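Local coordinates for protein putative chitobiase (Bacteroides thetaiotaomicron, PDB 3HNM) that is of unknown function but, as a putative chitobiase fragment with an F5/8 type C domain, probably serves in carbohydrate binding, at residues S43-N48 against G158-W163; N47-Q52 against G81-V86. All coordinates share one frame; numbering follows the deposited sequence.

Interaction 1. Residues S43-N48 against G158-W163; sequences SLIDNN and GEVYAW. With MG (magnesium ion), chain E.
Glu159 and Leu44 carry most of this contact, where the metal-binding loop lies against the start of strand 156-166. Gly158 and Glu159 form a classic beta bulge opposite Ala83. Glu159 CG stands anti to the backbone N (chi1 -170°), and the chain runs on extended, which brings the carboxylate to the backbone of the loop at residues 46-48. OE2 lies 2.9 Å from Asp46 N, and OE1 lies 3.1 Å from Asn48 N. Leu44 lays CD1 beside the peptide of Gly158, 3.5 Å from Gly158 O. A weak hydrogen bond of 3.4 Å runs from Val160 N to Leu44 O, whose position is less certain. Next to this bond, Ile45 CG2 and Val160 CG1 pack side by side at 3.8 Å, and both residues also touch Phe69 of strand 65-71.

The magnesium ion bridges the two segments. Ser43 O and Gly158 O each bind at 2.6 Å, and Asp46 OD2 lies 2.9 Å from it. Asn48 O and Thr51 OG1 complete the site. Asp46 OD1 is hydrogen-bonded to Thr51 OG1, which helps to place the carboxylate. The carboxylates of Asp46 and Glu159 come close, with their planes 74° apart. Asp46 OD2 faces the ion, while Glu159 lies outside the ligand shell. The magnesium, with Lys15 as a weak, long-range partner of Glu159 OE2, probably eases the repulsion between the two like charges and ties the loop to the strand.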
ATOM      1  N   SER A  43      -2.379   2.887  -9.328  1.00 41.92           N
ATOM      2  CA  SER A  43      -0.986   2.799  -9.710  1.00 41.25           C
ATOM      3  C   SER A  43      -0.185   2.154  -8.608  1.00 40.82           C
ATOM      4  O   SER A  43       1.038   2.205  -8.602  1.00 40.67           O
ATOM      5  CB  SER A  43      -0.454   4.200  -9.982  1.00 41.54           C
ATOM      6  OG  SER A  43       0.871   4.134 -10.456  1.00 43.43           O
ATOM      7  N   LEU A  44      -0.881   1.522  -7.679  1.00 42.19           N
ATOM      8  CA  LEU A  44      -0.216   0.924  -6.523  1.00 44.63           C
ATOM      9  C   LEU A  44      -0.168  -0.598  -6.567  1.00 47.29           C
ATOM     10  O   LEU A  44       0.666  -1.207  -5.886  1.00 47.96           O
ATOM     11  CB  LEU A  44      -0.931   1.397  -5.257  1.00 41.30           C
ATOM     12  CG  LEU A  44      -0.089   1.808  -4.075  1.00 39.03           C
ATOM     13  CD1 LEU A  44       1.125   2.597  -4.528  1.00 39.04           C
ATOM     14  CD2 LEU A  44      -0.959   2.624  -3.143  1.00 36.97           C
ATOM     15  N   ILE A  45      -1.073  -1.187  -7.359  1.00 47.81           N
ATOM     16  CA  ILE A  45      -1.172  -2.637  -7.546  1.00 47.92           C
ATOM     17  C   ILE A  45      -1.141  -3.018  -9.033  1.00 49.67           C
ATOM     18  O   ILE A  45      -1.976  -3.793  -9.513  1.00 49.21           O
ATOM     19  CB  ILE A  45      -2.467  -3.243  -6.896  1.00 45.83           C
ATOM     20  CG1 ILE A  45      -3.737  -2.827  -7.653  1.00 44.27           C
ATOM     21  CG2 ILE A  45      -2.561  -2.814  -5.456  1.00 44.93           C
ATOM     22  CD1 ILE A  45      -4.065  -1.375  -7.566  1.00 46.21           C
ATOM     23  N   ASP A  46      -0.170  -2.468  -9.757  1.00 51.42           N
ATOM     24  CA  ASP A  46      -0.021  -2.770 -11.179  1.00 54.17           C
ATOM     25  C   ASP A  46       1.251  -3.588 -11.465  1.00 55.45           C
ATOM     26  O   ASP A  46       1.885  -3.440 -12.513  1.00 56.05           O
ATOM     27  CB  ASP A  46      -0.031  -1.479 -12.023  1.00 54.44           C
ATOM     28  CG  ASP A  46       1.239  -0.648 -11.869  1.00 55.33           C
ATOM     29  OD1 ASP A  46       1.423   0.289 -12.686  1.00 54.36           O
ATOM     30  OD2 ASP A  46       2.039  -0.926 -10.935  1.00 56.05           O
ATOM     31  N   ASN A  47       1.625  -4.435 -10.513  1.00 56.22           N
ATOM     32  CA  ASN A  47       2.797  -5.306 -10.644  1.00 56.23           C
ATOM     33  C   ASN A  47       4.187  -4.695 -10.425  1.00 54.50           C
ATOM     34  O   ASN A  47       5.062  -5.375  -9.893  1.00 54.81           O
ATOM     35  CB  ASN A  47       2.764  -6.032 -12.001  1.00 58.57           C
ATOM     36  CG  ASN A  47       1.550  -6.951 -12.147  1.00 60.60           C
ATOM     37  OD1 ASN A  47       0.406  -6.533 -11.906  1.00 61.49           O
ATOM     38  ND2 ASN A  47       1.792  -8.201 -12.558  1.00 60.91           N
ATOM     39  N   ASN A  48       4.423  -3.444 -10.817  1.00 51.83           N
ATOM     40  CA  ASN A  48       5.763  -2.902 -10.586  1.00 52.09           C
ATOM     41  C   ASN A  48       5.888  -1.579  -9.826  1.00 51.62           C
ATOM     42  O   ASN A  48       4.971  -0.752  -9.820  1.00 50.60           O
ATOM     43  CB  ASN A  48       6.553  -2.799 -11.901  1.00 50.54           C
ATOM     44  CG  ASN A  48       6.010  -1.739 -12.840  1.00 48.85           C
ATOM     45  OD1 ASN A  48       4.897  -1.852 -13.352  1.00 47.84           O
ATOM     46  ND2 ASN A  48       6.807  -0.701 -13.077  1.00 47.70           N
ATOM     47  N   GLY A 158       5.348   3.324  -3.931  1.00 38.12           N
ATOM     48  CA  GLY A 158       5.622   2.526  -5.112  1.00 38.84           C
ATOM     49  C   GLY A 158       4.598   1.422  -5.324  1.00 40.27           C
ATOM     50  O   GLY A 158       3.894   1.407  -6.337  1.00 40.45           O
ATOM     51  N   GLU A 159       4.505   0.503  -4.366  1.00 40.65           N
ATOM     52  CA  GLU A 159       3.566  -0.604  -4.475  1.00 42.35           C
ATOM     53  C   GLU A 159       3.405  -1.445  -3.195  1.00 43.21           C
ATOM     54  O   GLU A 159       4.269  -1.435  -2.312  1.00 42.86           O
ATOM     55  CB  GLU A 159       3.999  -1.498  -5.618  1.00 42.69           C
ATOM     56  CG  GLU A 159       2.994  -2.521  -5.971  1.00 46.49           C
ATOM     57  CD  GLU A 159       3.152  -2.959  -7.384  1.00 49.99           C
ATOM     58  OE1 GLU A 159       4.272  -3.428  -7.703  1.00 52.80           O
ATOM     59  OE2 GLU A 159       2.174  -2.831  -8.173  1.00 49.79           O
ATOM     60  N   VAL A 160       2.297  -2.186  -3.121  1.00 43.74           N
ATOM     61  CA  VAL A 160       1.964  -3.035  -1.969  1.00 43.27           C
ATOM     62  C   VAL A 160       1.821  -4.530  -2.326  1.00 44.93           C
ATOM     63  O   VAL A 160       1.030  -4.894  -3.192  1.00 46.00           O
ATOM     64  CB  VAL A 160       0.646  -2.540  -1.315  1.00 41.55           C
ATOM     65  CG1 VAL A 160      -0.398  -2.310  -2.374  1.00 39.99           C
ATOM     66  CG2 VAL A 160       0.132  -3.557  -0.308  1.00 41.67           C
ATOM     67  N   TYR A 161       2.582  -5.390  -1.648  1.00 46.73           N
ATOM     68  CA  TYR A 161       2.559  -6.842  -1.884  1.00 47.57           C
ATOM     69  C   TYR A 161       1.809  -7.576  -0.771  1.00 48.33           C
ATOM     70  O   TYR A 161       1.731  -7.088   0.361  1.00 48.39           O
ATOM     71  CB  TYR A 161       3.994  -7.380  -1.945  1.00 46.71           C
ATOM     72  CG  TYR A 161       4.890  -6.598  -2.869  1.00 47.56           C
ATOM     73  CD1 TYR A 161       4.606  -6.530  -4.239  1.00 47.62           C
ATOM     74  CD2 TYR A 161       6.004  -5.909  -2.377  1.00 47.43           C
ATOM     75  CE1 TYR A 161       5.402  -5.795  -5.110  1.00 49.11           C
ATOM     76  CE2 TYR A 161       6.815  -5.164  -3.240  1.00 49.52           C
ATOM     77  CZ  TYR A 161       6.504  -5.112  -4.614  1.00 49.83           C
ATOM     78  OH  TYR A 161       7.280  -4.377  -5.492  1.00 50.22           O
ATOM     79  N   ALA A 162       1.276  -8.755  -1.090  1.00 48.83           N
ATOM     80  CA  ALA A 162       0.552  -9.560  -0.106  1.00 49.00           C
ATOM     81  C   ALA A 162       0.696 -11.046  -0.403  1.00 49.92           C
ATOM     82  O   ALA A 162       0.413 -11.483  -1.518  1.00 52.00           O
ATOM     83  CB  ALA A 162      -0.915  -9.174  -0.096  1.00 48.70           C
ATOM     84  N   TRP A 163       1.143 -11.814   0.591  1.00 50.30           N
ATOM     85  CA  TRP A 163       1.329 -13.268   0.449  1.00 49.50           C
ATOM     86  C   TRP A 163       0.194 -14.011   1.137  1.00 48.16           C
ATOM     87  O   TRP A 163      -0.477 -13.462   2.001  1.00 48.23           O
ATOM     88  CB  TRP A 163       2.660 -13.701   1.078  1.00 50.25           C
ATOM     89  CG  TRP A 163       3.895 -13.251   0.322  1.00 51.93           C
ATOM     90  CD1 TRP A 163       4.607 -13.975  -0.593  1.00 52.34           C
ATOM     91  CD2 TRP A 163       4.550 -11.975   0.414  1.00 51.51           C
ATOM     92  NE1 TRP A 163       5.663 -13.234  -1.072  1.00 52.10           N
ATOM     93  CE2 TRP A 163       5.649 -12.003  -0.472  1.00 51.40           C
ATOM     94  CE3 TRP A 163       4.313 -10.813   1.159  1.00 50.93           C
ATOM     95  CZ2 TRP A 163       6.509 -10.914  -0.635  1.00 50.71           C
ATOM     96  CZ3 TRP A 163       5.171  -9.727   0.996  1.00 51.13           C
ATOM     97  CH2 TRP A 163       6.255  -9.788   0.106  1.00 50.53           C
TER
HETATM   98 MG    MG E 173       2.984   0.490  -8.596  1.00 26.03          MG

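Interaction 2. Residues N47-Q52 against G81-V86; sequences NNPGTQ and GFANPV
The metal-binding loop of the F5/8 type C domain here meets the end of strand 74-83, where Pro49 packs on Ala83 and Val86. This strand lies in the four-stranded antiparallel sheet of the beta sandwich, and the chain leaves it as a loop at Asn84. Pro49 has the largest share of the buried surface. Its CB is directed toward the other segment, and Pro49 CG lies 4.4 Å from the methyl CB of Ala83. Tyr161 and Glu159 of the neighbouring strand 156-166 also touch this proline, so it lies over two adjacent strands.

Further along, the two backbones run close together. Pro49 CA lies 5.7 Å from Pro85 CA, and Gly50 CA 5.6 Å from Val86 CA. Val86 N gives a weak hydrogen bond of 3.4 Å to Pro49 O, bent to 143° at the hydrogen. Gln52 reaches across the Pro85 ring at about a right angle, and its CB comes within 4.1 Å of Pro85 CG. In Val86, CG1 sits between the backbone N and the carbonyl carbon (chi1 65°), which turns this methyl to Pro49 CB at 3.5 Å.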
ATOM      1  N   ASN A  47       1.625  -4.435 -10.513  1.00 56.22           N
ATOM      2  CA  ASN A  47       2.797  -5.306 -10.644  1.00 56.23           C
ATOM      3  C   ASN A  47       4.187  -4.695 -10.425  1.00 54.50           C
ATOM      4  O   ASN A  47       5.062  -5.375  -9.893  1.00 54.81           O
ATOM      5  CB  ASN A  47       2.764  -6.032 -12.001  1.00 58.57           C
ATOM      6  CG  ASN A  47       1.550  -6.951 -12.147  1.00 60.60           C
ATOM      7  OD1 ASN A  47       0.406  -6.533 -11.906  1.00 61.49           O
ATOM      8  ND2 ASN A  47       1.792  -8.201 -12.558  1.00 60.91           N
ATOM      9  N   ASN A  48       4.423  -3.444 -10.817  1.00 51.83           N
ATOM     10  CA  ASN A  48       5.763  -2.902 -10.586  1.00 52.09           C
ATOM     11  C   ASN A  48       5.888  -1.579  -9.826  1.00 51.62           C
ATOM     12  O   ASN A  48       4.971  -0.752  -9.820  1.00 50.60           O
ATOM     13  CB  ASN A  48       6.553  -2.799 -11.901  1.00 50.54           C
ATOM     14  CG  ASN A  48       6.010  -1.739 -12.840  1.00 48.85           C
ATOM     15  OD1 ASN A  48       4.897  -1.852 -13.352  1.00 47.84           O
ATOM     16  ND2 ASN A  48       6.807  -0.701 -13.077  1.00 47.70           N
ATOM     17  N   PRO A  49       7.031  -1.389  -9.134  1.00 51.52           N
ATOM     18  CA  PRO A  49       7.299  -0.167  -8.365  1.00 51.83           C
ATOM     19  C   PRO A  49       7.735   0.955  -9.320  1.00 52.69           C
ATOM     20  O   PRO A  49       8.082   2.059  -8.889  1.00 53.51           O
ATOM     21  CB  PRO A  49       8.436  -0.576  -7.427  1.00 51.00           C
ATOM     22  CG  PRO A  49       8.321  -2.064  -7.337  1.00 50.83           C
ATOM     23  CD  PRO A  49       7.978  -2.454  -8.749  1.00 51.14           C
ATOM     24  N   GLY A  50       7.742   0.648 -10.619  1.00 52.41           N
ATOM     25  CA  GLY A  50       8.125   1.631 -11.626  1.00 50.47           C
ATOM     26  C   GLY A  50       7.104   2.758 -11.718  1.00 48.98           C
ATOM     27  O   GLY A  50       7.444   3.905 -12.027  1.00 49.33           O
ATOM     28  N   THR A  51       5.845   2.408 -11.464  1.00 46.24           N
ATOM     29  CA  THR A  51       4.734   3.346 -11.468  1.00 44.00           C
ATOM     30  C   THR A  51       4.516   3.663  -9.998  1.00 43.07           C
ATOM     31  O   THR A  51       4.723   2.794  -9.141  1.00 43.66           O
ATOM     32  CB  THR A  51       3.463   2.700 -11.977  1.00 44.40           C
ATOM     33  OG1 THR A  51       3.126   1.608 -11.114  1.00 43.48           O
ATOM     34  CG2 THR A  51       3.651   2.185 -13.386  1.00 43.41           C
ATOM     35  N   GLN A  52       4.073   4.883  -9.697  1.00 40.06           N
ATOM     36  CA  GLN A  52       3.873   5.284  -8.300  1.00 36.18           C
ATOM     37  C   GLN A  52       2.488   5.833  -8.002  1.00 34.83           C
ATOM     38  O   GLN A  52       1.614   5.861  -8.859  1.00 35.94           O
ATOM     39  CB  GLN A  52       4.897   6.356  -7.915  1.00 32.03           C
ATOM     40  CG  GLN A  52       4.528   7.716  -8.471  1.00 26.85           C
ATOM     41  CD  GLN A  52       5.600   8.745  -8.281  1.00 26.39           C
ATOM     42  OE1 GLN A  52       5.385   9.928  -8.522  1.00 24.21           O
ATOM     43  NE2 GLN A  52       6.767   8.306  -7.853  1.00 25.67           N
ATOM     44  N   GLY A  81       3.559  -6.285   2.689  1.00 41.16           N
ATOM     45  CA  GLY A  81       4.623  -5.304   2.627  1.00 39.59           C
ATOM     46  C   GLY A  81       4.401  -4.339   1.489  1.00 38.68           C
ATOM     47  O   GLY A  81       3.423  -4.449   0.759  1.00 38.38           O
ATOM     48  N   PHE A  82       5.306  -3.387   1.332  1.00 38.50           N
ATOM     49  CA  PHE A  82       5.184  -2.415   0.254  1.00 39.13           C
ATOM     50  C   PHE A  82       6.573  -2.058  -0.252  1.00 39.70           C
ATOM     51  O   PHE A  82       7.574  -2.544   0.277  1.00 40.26           O
ATOM     52  CB  PHE A  82       4.443  -1.164   0.754  1.00 37.71           C
ATOM     53  CG  PHE A  82       5.043  -0.552   1.998  1.00 37.35           C
ATOM     54  CD1 PHE A  82       6.122   0.327   1.912  1.00 36.64           C
ATOM     55  CD2 PHE A  82       4.534  -0.866   3.261  1.00 36.93           C
ATOM     56  CE1 PHE A  82       6.682   0.884   3.060  1.00 35.09           C
ATOM     57  CE2 PHE A  82       5.089  -0.314   4.418  1.00 35.73           C
ATOM     58  CZ  PHE A  82       6.164   0.563   4.317  1.00 35.22           C
ATOM     59  N   ALA A  83       6.637  -1.220  -1.276  1.00 39.12           N
ATOM     60  CA  ALA A  83       7.921  -0.806  -1.825  1.00 40.56           C
ATOM     61  C   ALA A  83       7.912   0.656  -2.298  1.00 41.15           C
ATOM     62  O   ALA A  83       7.212   1.013  -3.247  1.00 42.23           O
ATOM     63  CB  ALA A  83       8.309  -1.721  -2.979  1.00 40.17           C
ATOM     64  N   ASN A  84       8.692   1.496  -1.631  1.00 38.80           N
ATOM     65  CA  ASN A  84       8.777   2.889  -2.005  1.00 38.66           C
ATOM     66  C   ASN A  84       8.979   3.033  -3.516  1.00 39.85           C
ATOM     67  O   ASN A  84       9.371   2.080  -4.201  1.00 39.74           O
ATOM     68  CB  ASN A  84       9.914   3.564  -1.238  1.00 37.76           C
ATOM     69  CG  ASN A  84       9.488   4.003   0.151  1.00 37.76           C
ATOM     70  OD1 ASN A  84      10.206   3.797   1.141  1.00 35.61           O
ATOM     71  ND2 ASN A  84       8.306   4.619   0.231  1.00 37.95           N
ATOM     72  N   PRO A  85       8.686   4.226  -4.062  1.00 40.47           N
ATOM     73  CA  PRO A  85       8.838   4.476  -5.494  1.00 40.80           C
ATOM     74  C   PRO A  85      10.258   4.261  -5.960  1.00 40.38           C
ATOM     75  O   PRO A  85      11.209   4.437  -5.196  1.00 39.88           O
ATOM     76  CB  PRO A  85       8.400   5.924  -5.635  1.00 40.52           C
ATOM     77  CG  PRO A  85       7.340   6.023  -4.611  1.00 41.26           C
ATOM     78  CD  PRO A  85       7.990   5.354  -3.423  1.00 40.74           C
ATOM     79  N   VAL A  86      10.384   3.889  -7.225  1.00 41.38           N
ATOM     80  CA  VAL A  86      11.676   3.641  -7.842  1.00 43.36           C
ATOM     81  C   VAL A  86      11.656   4.084  -9.302  1.00 44.64           C
ATOM     82  O   VAL A  86      10.691   3.809 -10.029  1.00 44.47           O
ATOM     83  CB  VAL A  86      12.015   2.155  -7.805  1.00 43.33           C
ATOM     84  CG1 VAL A  86      11.030   1.377  -8.674  1.00 42.35           C
ATOM     85  CG2 VAL A  86      13.437   1.942  -8.263  1.00 42.70           C
TER

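The two contacts lie side by side, their centres about 6 Å apart, and share Asn47 and Asn48. One continuous loop, before strand 53-54, supplies the first segment of each. Its earlier part meets strand 156-166 in interaction 1. Its later part meets the end of strand 74-83 in interaction 2. These strands are antiparallel neighbours in the four-stranded sheet, and Glu159 pairs with Ala83 through the backbone. Along the chain the order is loop, strand 74-83, then strand 156-166. The loop thus lies against the adjoining ends of two central strands of the sheet, and residues far apart in sequence come together around one magnesium ion.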